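Diaminopimelate decarboxylase (Psychromonas ingrahamii, PDB 4XG1) probably catalyses the pyridoxal phosphate-dependent decarboxylation of meso-diaminopimelate to L-lysine, the final step of lysine biosynthesis by the diaminopimelate pathway. Local coordinates at residues R406-L409 against K410-W413. Sequence-based numbering, arbitrary orientation.
Sequences REEL and KDLW
Asp411 folds back on the backbone of Glu408 across two overlapping type I beta turns, 408-411 and 409-412, in the loop that follows strand 399-404. Asp411 N donates to Glu408 O (2.9 Å) and Leu412 N to Leu409 O (2.8 Å), each reaching back three residues, so the chain curls tightly instead of running on as an extended segment. The Asp411 side chain reinforces the first turn. Its CB rests 3.3 Å from Glu408 O, and with CG anti to the carbonyl carbon (chi1 -62°) the carboxylate turns back past that oxygen. At the tip, OD2 accepts the N-H of Glu408, OD2 and N being 3.2 Å apart; the N-H points almost straight at it (158°) but approaches from above the carboxylate plane. OD1 also forms a long, weak ion pair with Arg414 NH1 of the second subunit. Aspartate suits this place because a single methylene brings an acceptor back to the amide three residues earlier. With an alanine here the carboxylate is lost, and the Glu408 amide is likely to be left without this acceptor, the first turn being less firmly fixed. Glu407, by contrast, sends its longer arm outside the turns, where Asn383 and Arg389 hold the two carboxylate oxygens. The side chains of Leu409 and Leu412 run alongside each other in the same direction, CD2 of Leu409 being 4.0 Å from CD1 of Leu412. Both pack on Gly85 of the second subunit, which has no side chain, so apolar residues suit this part of the interface. Leu412 O accepts a hydrogen bond from Arg404 NH1 of that subunit. Trp413 supplies a broad flat surface beside the second turn: Leu409 O sits above one face of the indole, displaced toward the rim, with CZ3 of Trp413 3.6 Å from that oxygen.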
loop_
_atom_site.group_PDB
_atom_site.type_symbol
_atom_site.label_atom_id
_atom_site.label_comp_id
_atom_site.label_asym_id
_atom_site.label_seq_id
_atom_site.Cartn_x
_atom_site.Cartn_y
_atom_site.Cartn_z
ATOM N N ARG B 406 -0.207 -5.823 17.151
ATOM C CA ARG B 406 0.345 -4.562 16.706
ATOM C C ARG B 406 1.878 -4.740 16.496
ATOM O O ARG B 406 2.572 -5.319 17.345
ATOM C CB ARG B 406 0.066 -3.478 17.744
ATOM C CG ARG B 406 0.394 -2.097 17.234
ATOM C CD ARG B 406 0.068 -0.993 18.193
ATOM N NE ARG B 406 -1.284 -1.163 18.690
ATOM C CZ ARG B 406 -2.376 -0.806 18.030
ATOM N NH1 ARG B 406 -2.316 -0.239 16.822
ATOM N NH2 ARG B 406 -3.533 -0.965 18.607
ATOM N N GLU B 407 2.412 -4.231 15.406
ATOM C CA GLU B 407 3.877 -4.224 15.267
ATOM C C GLU B 407 4.532 -3.318 16.301
ATOM O O GLU B 407 3.963 -2.314 16.711
ATOM C CB GLU B 407 4.281 -3.757 13.889
ATOM C CG GLU B 407 3.822 -4.703 12.820
ATOM C CD GLU B 407 4.045 -4.178 11.430
ATOM O OE1 GLU B 407 4.243 -2.949 11.207
ATOM O OE2 GLU B 407 4.051 -5.046 10.515
ATOM N N GLU B 408 5.721 -3.694 16.747
ATOM C CA GLU B 408 6.542 -2.853 17.618
ATOM C C GLU B 408 7.512 -2.040 16.727
ATOM O O GLU B 408 7.871 -2.457 15.638
ATOM C CB GLU B 408 7.386 -3.693 18.575
ATOM C CG GLU B 408 6.619 -4.647 19.462
ATOM C CD GLU B 408 5.886 -3.935 20.583
ATOM O OE1 GLU B 408 6.395 -2.987 21.243
ATOM O OE2 GLU B 408 4.749 -4.357 20.845
ATOM N N LEU B 409 7.931 -0.888 17.243
ATOM C CA LEU B 409 8.812 -0.007 16.524
ATOM C C LEU B 409 10.076 -0.707 16.046
ATOM O O LEU B 409 10.457 -0.546 14.901
ATOM C CB LEU B 409 9.236 1.189 17.379
ATOM C CG LEU B 409 8.185 2.198 17.782
ATOM C CD1 LEU B 409 8.823 3.213 18.732
ATOM C CD2 LEU B 409 7.604 2.901 16.579
ATOM N N LYS B 410 10.689 -1.517 16.888
ATOM C CA LYS B 410 11.918 -2.213 16.504
ATOM C C LYS B 410 11.735 -3.227 15.359
ATOM O O LYS B 410 12.711 -3.633 14.725
ATOM C CB LYS B 410 12.595 -2.852 17.709
ATOM C CG LYS B 410 11.815 -4.012 18.332
ATOM C CD LYS B 410 12.319 -4.508 19.656
ATOM C CE LYS B 410 12.141 -3.445 20.711
ATOM N NZ LYS B 410 10.929 -3.780 21.512
ATOM N N ASP B 411 10.508 -3.586 15.030
ATOM C CA ASP B 411 10.259 -4.380 13.831
ATOM C C ASP B 411 10.405 -3.564 12.561
ATOM O O ASP B 411 10.522 -4.150 11.478
ATOM C CB ASP B 411 8.845 -5.004 13.846
ATOM C CG ASP B 411 8.621 -5.971 15.027
ATOM O OD1 ASP B 411 9.631 -6.630 15.423
ATOM O OD2 ASP B 411 7.415 -6.093 15.494
ATOM N N LEU B 412 10.314 -2.237 12.657
ATOM C CA LEU B 412 10.271 -1.419 11.447
ATOM C C LEU B 412 11.536 -1.572 10.604
ATOM O O LEU B 412 11.453 -1.639 9.404
ATOM C CB LEU B 412 10.047 0.041 11.773
ATOM C CG LEU B 412 8.657 0.425 12.317
ATOM C CD1 LEU B 412 8.697 1.823 12.876
ATOM C CD2 LEU B 412 7.592 0.336 11.277
ATOM N N TRP B 413 12.691 -1.650 11.258
ATOM C CA TRP B 413 13.959 -1.683 10.560
ATOM C C TRP B 413 14.612 -3.075 10.647
ATOM O O TRP B 413 15.801 -3.210 10.438
ATOM C CB TRP B 413 14.895 -0.610 11.098
ATOM C CG TRP B 413 15.105 -0.701 12.529
ATOM C CD1 TRP B 413 15.884 -1.602 13.172
ATOM C CD2 TRP B 413 14.490 0.117 13.555
ATOM N NE1 TRP B 413 15.801 -1.409 14.526
ATOM C CE2 TRP B 413 14.957 -0.359 14.797
ATOM C CE3 TRP B 413 13.602 1.190 13.536
ATOM C CZ2 TRP B 413 14.577 0.208 16.020
ATOM C CZ3 TRP B 413 13.219 1.751 14.750
ATOM C CH2 TRP B 413 13.714 1.260 15.976
#